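Sporozoite surface protein 2 (Plasmodium vivax, PDB 4HQN) is a sporozoite surface adhesin, also called TRAP, whose metal-binding von Willebrand factor A domain and thrombospondin repeat probably bind host ligands during gliding motility and invasion. Local coordinates at residues 103-108 / 131-136. The protein carries 4 engineered substitutions. Residues are numbered along the deposited sequence; the frame is centred on the assembly and turned at random.
Sequences TSMTAA and LMTDGV. Engineered in segment 103-108: Ser-104 (natural residue Asn). With MN (manganese (II) ion), chain E.
Met-105, in the first turn of helix 105-118, reaches across to Leu-131 and Thr-133 at the end of strand 126-133. From CB the chain runs out extended, CG anti to the backbone N (chi1 -174°), and CG passes Leu-131 CD1 at 4.1 Å. SD lies 4.0 Å from Leu-131 CD2, the two side chains crossing at about a right angle. A bend at the last torsion (chi3 -67°) then delivers CE to Thr-133, 3.2 Å from its OG1 and also against its CG2. That hydroxyl is already engaged: it accepts from Gly-135 N at 2.9 Å, closing an ST turn, and is hydrogen-bonded to Asp-26. At the other end of the contact, Thr-103 OG1 binds manganese at 2.2 Å, while Val-136 is linked to the ion through water 1, which donates to its carbonyl O at 2.6 Å. Asp-134 stays in the second shell, OD2 4.1 Å from the metal and hydrogen-bonded to Ser-30; its OD1 accepts from Val-136 N, which comes from above the carboxylate plane, in an Asx turn. With Ser-28, Ser-30 and three waters, Thr-103 makes up a six-coordinate shell around the manganese, as in the metal-ion-dependent adhesion site (MIDAS) of von Willebrand factor A domains.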
# COMPACT_ATOMS: atom_id res chain seq x y z
N THR A 103 -5.06 1.22 -24.83
CA THR A 103 -5.03 1.69 -23.46
C THR A 103 -5.43 0.60 -22.48
O THR A 103 -6.60 0.52 -22.08
CB THR A 103 -5.97 2.91 -23.32
OG1 THR A 103 -5.75 3.82 -24.42
CG2 THR A 103 -5.74 3.65 -21.98
N SER A 104 -4.46 -0.24 -22.10
CA SER A 104 -4.70 -1.41 -21.23
C SER A 104 -4.92 -1.05 -19.77
O SER A 104 -4.19 -1.54 -18.90
CB SER A 104 -3.51 -2.36 -21.28
OG SER A 104 -3.49 -3.10 -22.47
N MET A 105 -5.91 -0.21 -19.50
CA MET A 105 -6.14 0.27 -18.15
C MET A 105 -6.58 -0.85 -17.20
O MET A 105 -6.10 -0.93 -16.08
CB MET A 105 -7.17 1.40 -18.14
CG MET A 105 -7.35 2.04 -16.78
SD MET A 105 -8.70 3.25 -16.75
CE MET A 105 -7.99 4.48 -17.84
N THR A 106 -7.47 -1.73 -17.67
CA THR A 106 -7.93 -2.85 -16.88
C THR A 106 -6.77 -3.78 -16.53
O THR A 106 -6.66 -4.26 -15.41
CB THR A 106 -9.03 -3.67 -17.61
OG1 THR A 106 -10.17 -2.84 -17.83
CG2 THR A 106 -9.45 -4.89 -16.80
N ALA A 107 -5.90 -4.02 -17.50
CA ALA A 107 -4.76 -4.90 -17.24
C ALA A 107 -3.78 -4.28 -16.22
O ALA A 107 -3.23 -4.99 -15.38
CB ALA A 107 -4.06 -5.27 -18.55
N ALA A 108 -3.59 -2.96 -16.28
CA ALA A 108 -2.72 -2.27 -15.34
C ALA A 108 -3.26 -2.44 -13.93
O ALA A 108 -2.54 -2.90 -13.05
CB ALA A 108 -2.61 -0.78 -15.68
N LEU A 131 -3.77 6.46 -10.37
CA LEU A 131 -4.07 6.19 -11.77
C LEU A 131 -3.99 7.48 -12.56
O LEU A 131 -4.77 8.41 -12.35
CB LEU A 131 -5.47 5.57 -11.91
CG LEU A 131 -5.94 5.26 -13.34
CD1 LEU A 131 -5.13 4.15 -13.99
CD2 LEU A 131 -7.41 4.88 -13.33
N MET A 132 -3.02 7.54 -13.46
CA MET A 132 -2.76 8.74 -14.24
C MET A 132 -3.17 8.45 -15.68
O MET A 132 -2.51 7.68 -16.36
CB MET A 132 -1.26 9.06 -14.13
CG MET A 132 -0.85 10.46 -14.49
SD MET A 132 0.89 10.80 -14.07
CE MET A 132 0.86 10.45 -12.33
N THR A 133 -4.27 9.06 -16.13
CA THR A 133 -4.88 8.69 -17.41
C THR A 133 -5.74 9.82 -18.00
O THR A 133 -6.10 10.76 -17.29
CB THR A 133 -5.75 7.42 -17.26
OG1 THR A 133 -6.39 7.13 -18.51
CG2 THR A 133 -6.82 7.61 -16.22
N ASP A 134 -6.02 9.75 -19.31
CA ASP A 134 -7.02 10.65 -19.90
C ASP A 134 -8.45 10.10 -19.74
O ASP A 134 -9.44 10.75 -20.08
CB ASP A 134 -6.73 10.97 -21.37
CG ASP A 134 -6.74 9.73 -22.26
OD1 ASP A 134 -7.09 8.63 -21.78
OD2 ASP A 134 -6.37 9.86 -23.44
N GLY A 135 -8.53 8.88 -19.22
CA GLY A 135 -9.80 8.30 -18.85
C GLY A 135 -10.56 7.75 -20.04
O GLY A 135 -11.79 7.78 -20.07
N VAL A 136 -9.82 7.24 -21.01
CA VAL A 136 -10.41 6.64 -22.20
C VAL A 136 -9.77 5.28 -22.38
O VAL A 136 -8.87 5.10 -23.18
CB VAL A 136 -10.15 7.49 -23.46
CG1 VAL A 136 -10.78 6.83 -24.71
CG2 VAL A 136 -10.76 8.87 -23.26
MN MN E . -5.60 6.00 -24.73
O HOH W 1 -7.67 5.90 -25.32
O HOH W 2 -6.09 6.72 -22.72
O HOH W 3 -5.02 5.50 -26.73